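Long-range contact in DNA polymerase (Pyrobaculum calidifontis, PDB 5MDN), which probably copies DNA as a family B polymerase, adding deoxyribonucleotides from their triphosphates to a growing strand with release of diphosphate: residues A[433-447]-A[459-471]. Numbering follows the deposited sequence.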
ATOM      1  N   ASN A 433      12.779  22.445 -15.025  1.00 58.66           N
ATOM      2  CA  ASN A 433      13.053  22.988 -13.695  1.00 58.74           C
ATOM      3  C   ASN A 433      11.774  23.474 -13.012  1.00 59.55           C
ATOM      4  O   ASN A 433      11.699  24.594 -12.500  1.00 54.28           O
ATOM      5  CB  ASN A 433      14.100  24.103 -13.773  1.00 60.69           C
ATOM      6  CG  ASN A 433      14.765  24.370 -12.440  1.00 62.80           C
ATOM      7  OD1 ASN A 433      15.537  23.550 -11.944  1.00 65.89           O
ATOM      8  ND2 ASN A 433      14.482  25.528 -11.860  1.00 62.39           N
ATOM      9  N   LEU A 434      10.759  22.615 -13.002  1.00 59.02           N
ATOM     10  CA  LEU A 434       9.491  22.924 -12.353  1.00 58.56           C
ATOM     11  C   LEU A 434       9.571  22.557 -10.875  1.00 58.20           C
ATOM     12  O   LEU A 434       9.995  21.451 -10.527  1.00 59.45           O
ATOM     13  CB  LEU A 434       8.337  22.178 -13.024  1.00 57.50           C
ATOM     14  CG  LEU A 434       7.812  22.640 -14.389  1.00 57.94           C
ATOM     15  CD1 LEU A 434       8.522  23.890 -14.897  1.00 56.68           C
ATOM     16  CD2 LEU A 434       7.910  21.514 -15.407  1.00 58.68           C
ATOM     17  N   SER A 435       9.143  23.483 -10.014  1.00 59.31           N
ATOM     18  CA  SER A 435       9.218  23.317  -8.567  1.00 58.20           C
ATOM     19  C   SER A 435       8.475  24.466  -7.895  1.00 58.64           C
ATOM     20  O   SER A 435       8.362  25.552  -8.478  1.00 59.78           O
ATOM     21  CB  SER A 435      10.675  23.273  -8.099  1.00 57.12           C
ATOM     22  OG  SER A 435      10.774  22.813  -6.764  1.00 57.22           O
ATOM     23  N   PRO A 436       7.930  24.262  -6.690  1.00 61.12           N
ATOM     24  CA  PRO A 436       7.273  25.384  -5.996  1.00 61.80           C
ATOM     25  C   PRO A 436       8.174  26.594  -5.815  1.00 60.01           C
ATOM     26  O   PRO A 436       7.705  27.735  -5.918  1.00 58.82           O
ATOM     27  CB  PRO A 436       6.864  24.765  -4.653  1.00 61.52           C
ATOM     28  CG  PRO A 436       6.704  23.315  -4.944  1.00 62.43           C
ATOM     29  CD  PRO A 436       7.752  22.988  -5.972  1.00 63.46           C
ATOM     30  N   ASP A 437       9.463  26.379  -5.548  1.00 57.12           N
ATOM     31  CA  ASP A 437      10.388  27.474  -5.288  1.00 60.10           C
ATOM     32  C   ASP A 437      10.858  28.188  -6.550  1.00 61.52           C
ATOM     33  O   ASP A 437      11.440  29.273  -6.441  1.00 64.58           O
ATOM     34  CB  ASP A 437      11.600  26.954  -4.508  1.00 61.48           C
ATOM     35  CG  ASP A 437      12.053  25.586  -4.978  1.00 61.11           C
ATOM     36  OD1 ASP A 437      11.192  24.688  -5.104  1.00 60.21           O
ATOM     37  OD2 ASP A 437      13.266  25.404  -5.215  1.00 59.99           O
ATOM     38  N   THR A 438      10.629  27.619  -7.735  1.00 61.69           N
ATOM     39  CA  THR A 438      11.039  28.250  -8.984  1.00 61.88           C
ATOM     40  C   THR A 438       9.894  28.941  -9.714  1.00 63.34           C
ATOM     41  O   THR A 438      10.140  29.604 -10.729  1.00 65.10           O
ATOM     42  CB  THR A 438      11.684  27.216  -9.914  1.00 60.10           C
ATOM     43  OG1 THR A 438      10.737  26.184 -10.216  1.00 59.93           O
ATOM     44  CG2 THR A 438      12.898  26.602  -9.245  1.00 58.31           C
ATOM     45  N   TYR A 439       8.664  28.803  -9.229  1.00 64.04           N
ATOM     46  CA  TYR A 439       7.525  29.476  -9.839  1.00 68.26           C
ATOM     47  C   TYR A 439       7.577  30.977  -9.564  1.00 73.43           C
ATOM     48  O   TYR A 439       8.094  31.428  -8.538  1.00 77.77           O
ATOM     49  CB  TYR A 439       6.223  28.872  -9.309  1.00 69.85           C
ATOM     50  CG  TYR A 439       4.971  29.658  -9.631  1.00 73.74           C
ATOM     51  CD1 TYR A 439       4.403  29.616 -10.897  1.00 75.49           C
ATOM     52  CD2 TYR A 439       4.344  30.425  -8.657  1.00 77.08           C
ATOM     53  CE1 TYR A 439       3.253  30.330 -11.190  1.00 76.73           C
ATOM     54  CE2 TYR A 439       3.196  31.139  -8.938  1.00 78.94           C
ATOM     55  CZ  TYR A 439       2.653  31.087 -10.204  1.00 78.27           C
ATOM     56  OH  TYR A 439       1.511  31.801 -10.487  1.00 77.10           O
ATOM     57  N   LEU A 440       7.035  31.756 -10.498  1.00 77.89           N
ATOM     58  CA  LEU A 440       7.038  33.208 -10.396  1.00 80.81           C
ATOM     59  C   LEU A 440       5.608  33.730 -10.358  1.00 91.50           C
ATOM     60  O   LEU A 440       4.687  33.113 -10.899  1.00102.57           O
ATOM     61  CB  LEU A 440       7.814  33.843 -11.559  1.00 74.94           C
ATOM     62  CG  LEU A 440       9.275  33.392 -11.657  1.00 74.25           C
ATOM     63  CD1 LEU A 440       9.954  33.982 -12.883  1.00 72.57           C
ATOM     64  CD2 LEU A 440      10.031  33.756 -10.387  1.00 75.45           C
ATOM     65  N   GLU A 441       5.440  34.892  -9.726  1.00 95.41           N
ATOM     66  CA  GLU A 441       4.157  35.359  -9.210  1.00101.54           C
ATOM     67  C   GLU A 441       3.865  36.751  -9.794  1.00109.18           C
ATOM     68  O   GLU A 441       4.328  37.005 -10.914  1.00103.98           O
ATOM     69  CB  GLU A 441       4.225  35.292  -7.678  1.00101.71           C
ATOM     70  CG  GLU A 441       4.521  33.903  -7.140  1.00104.72           C
ATOM     71  CD  GLU A 441       4.494  33.846  -5.630  1.00107.35           C
ATOM     72  OE1 GLU A 441       4.122  34.861  -5.008  1.00110.06           O
ATOM     73  OE2 GLU A 441       4.843  32.787  -5.067  1.00108.35           O
ATOM     74  N   PRO A 442       3.125  37.676  -9.152  1.00114.01           N
ATOM     75  CA  PRO A 442       2.947  38.981  -9.807  1.00115.39           C
ATOM     76  C   PRO A 442       4.197  39.838  -9.834  1.00116.26           C
ATOM     77  O   PRO A 442       4.160  40.926 -10.418  1.00112.23           O
ATOM     78  CB  PRO A 442       1.842  39.653  -8.982  1.00113.82           C
ATOM     79  CG  PRO A 442       1.947  39.054  -7.661  1.00113.17           C
ATOM     80  CD  PRO A 442       2.270  37.613  -7.944  1.00113.18           C
ATOM     81  N   HIS A 443       5.295  39.411  -9.221  1.00115.85           N
ATOM     82  CA  HIS A 443       6.597  39.973  -9.548  1.00112.75           C
ATOM     83  C   HIS A 443       7.152  39.202 -10.744  1.00106.57           C
ATOM     84  O   HIS A 443       7.345  37.983 -10.670  1.00108.79           O
ATOM     85  CB  HIS A 443       7.540  39.915  -8.345  1.00115.02           C
ATOM     86  CG  HIS A 443       8.068  38.546  -8.044  1.00115.38           C
ATOM     87  ND1 HIS A 443       9.361  38.167  -8.332  1.00114.88           N
ATOM     88  CD2 HIS A 443       7.471  37.461  -7.495  1.00111.26           C
ATOM     89  CE1 HIS A 443       9.542  36.911  -7.966  1.00110.33           C
ATOM     90  NE2 HIS A 443       8.409  36.460  -7.455  1.00107.73           N
ATOM     91  N   GLU A 444       7.370  39.897 -11.853  1.00102.07           N
ATOM     92  CA  GLU A 444       7.839  39.203 -13.046  1.00108.38           C
ATOM     93  C   GLU A 444       9.193  39.670 -13.587  1.00106.78           C
ATOM     94  O   GLU A 444       9.371  39.676 -14.809  1.00113.63           O
ATOM     95  CB  GLU A 444       6.792  39.290 -14.156  1.00114.41           C
ATOM     96  CG  GLU A 444       5.469  38.621 -13.804  1.00113.85           C
ATOM     97  CD  GLU A 444       4.432  39.594 -13.301  1.00114.02           C
ATOM     98  OE1 GLU A 444       4.792  40.760 -13.045  1.00117.61           O
ATOM     99  OE2 GLU A 444       3.260  39.191 -13.155  1.00110.95           O
ATOM    100  N   PRO A 445      10.180  40.084 -12.750  1.00107.55           N
ATOM    101  CA  PRO A 445      11.528  40.244 -13.310  1.00103.39           C
ATOM    102  C   PRO A 445      12.078  38.899 -13.744  1.00 93.41           C
ATOM    103  O   PRO A 445      12.365  38.038 -12.906  1.00 89.80           O
ATOM    104  CB  PRO A 445      12.339  40.837 -12.151  1.00110.26           C
ATOM    105  CG  PRO A 445      11.353  41.481 -11.285  1.00113.44           C
ATOM    106  CD  PRO A 445      10.116  40.637 -11.382  1.00111.96           C
ATOM    107  N   ASP A 446      12.219  38.701 -15.045  1.00 94.84           N
ATOM    108  CA  ASP A 446      12.934  37.538 -15.551  1.00 94.50           C
ATOM    109  C   ASP A 446      14.403  37.654 -15.173  1.00 95.28           C
ATOM    110  O   ASP A 446      15.071  38.600 -15.609  1.00 98.41           O
ATOM    111  CB  ASP A 446      12.780  37.433 -17.066  1.00 93.18           C
ATOM    112  CG  ASP A 446      11.334  37.269 -17.495  1.00 91.42           C
ATOM    113  OD1 ASP A 446      10.437  37.707 -16.745  1.00 92.99           O
ATOM    114  OD2 ASP A 446      11.094  36.701 -18.582  1.00 86.37           O
ATOM    115  N   PRO A 447      14.942  36.745 -14.366  1.00 89.61           N
ATOM    116  CA  PRO A 447      16.360  36.817 -14.008  1.00 89.54           C
ATOM    117  C   PRO A 447      17.230  36.669 -15.242  1.00 87.62           C
ATOM    118  O   PRO A 447      16.789  36.109 -16.256  1.00 80.01           O
ATOM    119  CB  PRO A 447      16.543  35.635 -13.042  1.00 91.75           C
ATOM    120  CG  PRO A 447      15.164  35.334 -12.539  1.00 92.04           C
ATOM    121  CD  PRO A 447      14.257  35.631 -13.691  1.00 90.30           C
ATOM    122  N   HIS A 459       2.224  29.504 -17.109  1.00 85.26           N
ATOM    123  CA  HIS A 459       2.985  29.710 -15.887  1.00 79.05           C
ATOM    124  C   HIS A 459       4.477  29.817 -16.189  1.00 77.90           C
ATOM    125  O   HIS A 459       4.988  29.208 -17.133  1.00 74.89           O
ATOM    126  CB  HIS A 459       2.719  28.581 -14.892  1.00 77.09           C
ATOM    127  CG  HIS A 459       1.284  28.467 -14.488  1.00 76.12           C
ATOM    128  ND1 HIS A 459       0.540  29.548 -14.067  1.00 76.83           N
ATOM    129  CD2 HIS A 459       0.451  27.400 -14.453  1.00 75.23           C
ATOM    130  CE1 HIS A 459      -0.689  29.151 -13.785  1.00 76.45           C
ATOM    131  NE2 HIS A 459      -0.768  27.852 -14.011  1.00 74.90           N
ATOM    132  N   ARG A 460       5.177  30.598 -15.369  1.00 76.18           N
ATOM    133  CA  ARG A 460       6.570  30.947 -15.615  1.00 77.38           C
ATOM    134  C   ARG A 460       7.456  30.408 -14.501  1.00 73.70           C
ATOM    135  O   ARG A 460       7.088  30.451 -13.324  1.00 70.10           O
ATOM    136  CB  ARG A 460       6.747  32.460 -15.735  1.00 82.36           C
ATOM    137  CG  ARG A 460       5.530  33.255 -15.326  1.00 85.78           C
ATOM    138  CD  ARG A 460       5.715  34.711 -15.695  1.00 90.06           C
ATOM    139  NE  ARG A 460       6.987  35.228 -15.202  1.00 96.10           N
ATOM    140  CZ  ARG A 460       7.630  36.267 -15.726  1.00102.41           C
ATOM    141  NH1 ARG A 460       7.123  36.915 -16.767  1.00112.54           N
ATOM    142  NH2 ARG A 460       8.782  36.661 -15.202  1.00101.53           N
ATOM    143  N   PHE A 461       8.626  29.898 -14.883  1.00 71.90           N
ATOM    144  CA  PHE A 461       9.523  29.230 -13.952  1.00 68.74           C
ATOM    145  C   PHE A 461      10.959  29.675 -14.184  1.00 67.91           C
ATOM    146  O   PHE A 461      11.366  29.982 -15.309  1.00 67.77           O
ATOM    147  CB  PHE A 461       9.438  27.701 -14.072  1.00 68.56           C
ATOM    148  CG  PHE A 461       8.116  27.130 -13.636  1.00 69.01           C
ATOM    149  CD1 PHE A 461       7.028  27.155 -14.491  1.00 67.62           C
ATOM    150  CD2 PHE A 461       7.965  26.557 -12.382  1.00 68.54           C
ATOM    151  CE1 PHE A 461       5.811  26.628 -14.104  1.00 65.70           C
ATOM    152  CE2 PHE A 461       6.745  26.027 -11.988  1.00 67.11           C
ATOM    153  CZ  PHE A 461       5.669  26.064 -12.852  1.00 67.28           C
ATOM    154  N   ARG A 462      11.740  29.683 -13.147  1.00 64.89           N
ATOM    155  CA  ARG A 462      13.073  30.092 -13.325  1.00 65.42           C
ATOM    156  C   ARG A 462      13.898  28.992 -13.803  1.00 61.05           C
ATOM    157  O   ARG A 462      13.798  27.925 -13.337  1.00 59.11           O
ATOM    158  CB  ARG A 462      13.662  30.526 -12.010  1.00 69.80           C
ATOM    159  CG  ARG A 462      12.720  31.343 -11.183  1.00 75.26           C
ATOM    160  CD  ARG A 462      13.220  31.418  -9.767  1.00 77.48           C
ATOM    161  NE  ARG A 462      14.571  31.919  -9.744  1.00 78.17           N
ATOM    162  CZ  ARG A 462      14.884  33.134  -9.334  1.00 80.41           C
ATOM    163  NH1 ARG A 462      13.926  33.948  -8.924  1.00 79.04           N
ATOM    164  NH2 ARG A 462      16.140  33.525  -9.338  1.00 79.16           N
ATOM    165  N   LYS A 463      14.728  29.287 -14.764  1.00 63.50           N
ATOM    166  CA  LYS A 463      15.699  28.371 -15.294  1.00 66.88           C
ATOM    167  C   LYS A 463      16.887  28.225 -14.345  1.00 65.47           C
ATOM    168  O   LYS A 463      17.518  27.201 -14.317  1.00 59.75           O
ATOM    169  CB  LYS A 463      16.197  28.992 -16.576  1.00 71.38           C
ATOM    170  CG  LYS A 463      16.425  28.063 -17.742  1.00 76.67           C
ATOM    171  CD  LYS A 463      16.396  28.814 -19.068  1.00 79.90           C
ATOM    172  CE  LYS A 463      17.334  28.172 -20.092  1.00 83.18           C
ATOM    173  NZ  LYS A 463      17.332  28.802 -21.443  1.00 83.79           N
ATOM    174  N   ALA A 464      17.121  29.323 -13.615  1.00 67.78           N
ATOM    175  CA  ALA A 464      18.108  29.734 -12.615  1.00 65.48           C
ATOM    176  C   ALA A 464      18.915  28.726 -11.895  1.00 64.88           C
ATOM    177  O   ALA A 464      19.742  28.078 -12.473  1.00 65.75           O
ATOM    178  CB  ALA A 464      17.445  30.721 -11.655  1.00 64.41           C
ATOM    179  N   PRO A 465      18.741  28.682 -10.597  1.00 64.05           N
ATOM    180  CA  PRO A 465      19.349  27.746  -9.688  1.00 62.09           C
ATOM    181  C   PRO A 465      18.327  26.647  -9.600  1.00 58.66           C
ATOM    182  O   PRO A 465      17.201  26.906  -9.317  1.00 54.89           O
ATOM    183  CB  PRO A 465      19.372  28.530  -8.414  1.00 63.23           C
ATOM    184  CG  PRO A 465      18.170  29.370  -8.499  1.00 62.82           C
ATOM    185  CD  PRO A 465      18.005  29.738  -9.921  1.00 62.02           C
ATOM    186  N   THR A 466      18.731  25.419  -9.815  1.00 58.85           N
ATOM    187  CA  THR A 466      17.847  24.286  -9.796  1.00 59.73           C
ATOM    188  C   THR A 466      16.942  24.216  -8.593  1.00 58.40           C
ATOM    189  O   THR A 466      17.330  24.464  -7.502  1.00 62.08           O
ATOM    190  CB  THR A 466      18.624  22.983  -9.928  1.00 58.49           C
ATOM    191  OG1 THR A 466      19.199  22.705  -8.691  1.00 64.70           O
ATOM    192  CG2 THR A 466      19.741  23.129 -10.803  1.00 58.38           C
ATOM    193  N   GLY A 467      15.695  23.921  -8.820  1.00 52.08           N
ATOM    194  CA  GLY A 467      14.723  23.862  -7.773  1.00 51.43           C
ATOM    195  C   GLY A 467      14.865  22.675  -6.897  1.00 50.08           C
ATOM    196  O   GLY A 467      15.584  21.794  -7.155  1.00 48.37           O
ATOM    197  N   PHE A 468      14.107  22.641  -5.849  1.00 49.83           N
ATOM    198  CA  PHE A 468      14.204  21.558  -4.876  1.00 50.91           C
ATOM    199  C   PHE A 468      13.777  20.227  -5.482  1.00 49.15           C
ATOM    200  O   PHE A 468      14.523  19.243  -5.428  1.00 49.04           O
ATOM    201  CB  PHE A 468      13.364  21.883  -3.641  1.00 50.31           C
ATOM    202  CG  PHE A 468      13.292  20.759  -2.647  1.00 49.43           C
ATOM    203  CD1 PHE A 468      14.448  20.207  -2.121  1.00 48.85           C
ATOM    204  CD2 PHE A 468      12.068  20.253  -2.241  1.00 50.42           C
ATOM    205  CE1 PHE A 468      14.386  19.171  -1.208  1.00 48.98           C
ATOM    206  CE2 PHE A 468      11.999  19.217  -1.328  1.00 49.71           C
ATOM    207  CZ  PHE A 468      13.158  18.675  -0.811  1.00 49.98           C
ATOM    208  N   ILE A 469      12.572  20.177  -6.060  1.00 50.84           N
ATOM    209  CA  ILE A 469      12.088  18.920  -6.641  1.00 50.13           C
ATOM    210  C   ILE A 469      12.955  18.458  -7.799  1.00 47.21           C
ATOM    211  O   ILE A 469      13.272  17.260  -7.862  1.00 47.91           O
ATOM    212  CB  ILE A 469      10.600  19.048  -7.009  1.00 50.67           C
ATOM    213  CG1 ILE A 469       9.766  19.331  -5.758  1.00 51.03           C
ATOM    214  CG2 ILE A 469      10.110  17.781  -7.698  1.00 50.91           C
ATOM    215  CD1 ILE A 469       9.868  18.252  -4.703  1.00 50.92           C
ATOM    216  N   PRO A 470      13.371  19.310  -8.748  1.00 50.24           N
ATOM    217  CA  PRO A 470      14.316  18.823  -9.767  1.00 49.83           C
ATOM    218  C   PRO A 470      15.611  18.290  -9.180  1.00 50.55           C
ATOM    219  O   PRO A 470      16.094  17.241  -9.621  1.00 49.75           O
ATOM    220  CB  PRO A 470      14.551  20.060 -10.641  1.00 50.69           C
ATOM    221  CG  PRO A 470      13.309  20.853 -10.497  1.00 51.02           C
ATOM    222  CD  PRO A 470      12.881  20.664  -9.072  1.00 51.29           C
ATOM    223  N   ALA A 471      16.171  18.964  -8.173  1.00 49.13           N
ATOM    224  CA  ALA A 471      17.415  18.497  -7.569  1.00 51.46           C
ATOM    225  C   ALA A 471      17.262  17.094  -6.989  1.00 52.46           C
ATOM    226  O   ALA A 471      18.193  16.283  -7.058  1.00 52.23           O
ATOM    227  CB  ALA A 471      17.878  19.477  -6.490  1.00 53.07           C
TER
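Tyr-439 and Phe-461 meet in a single beta bridge that sets the loop after helix 424-431 against strand 460-462, which pairs with strand 451-453 through Phe-461 and Val-452. Beside it the loop binds backbone N-H groups at the start of helix 468-486, which, as in other family B polymerases, probably belongs to the fingers. Two backbone bonds make the bridge, Arg-462 N to Thr-438 O (2.9 Å) and Leu-440 N to Arg-460 O (3.1 Å). The Phe-461 ring is sandwiched: Leu-434 CD1 sits over its centre in a CH-pi contact, 3.6 Å from the centroid, while Tyr-439 turns its edge to the opposite face. Another edge-to-face contact, an offset one, runs from Tyr-439 to His-459, completing an aromatic cluster that rests on helix 528-551.

At the helix start, Asp-437 OD2 takes the N-H of Phe-468 on its syn lone pair (3.0 Å), and Ser-435 OG accepts from Ile-469 N at 165°. The same serine hydroxyl donates to Asp-437 OD1, tying the two acceptors together. Asn-433, the positive-phi residue of the Schellman motif ending helix 424-431, has CG anti to its N (chi1 -160°), which carries the amide between strand 460-462 and the helix: OD1 accepts the N-H of Gly-467, the N-cap residue, and ND2 donates to Arg-462 O (2.9 Å).

Farther out, Pro-447 CG lies over one face of the Arg-462 guanidinium, toward its rim. Glu-444 CB covers one face of the Arg-460 guanidinium, whose NH2 bonds weakly to Glu-444 O and forms a salt bridge with Asp-446 OD1.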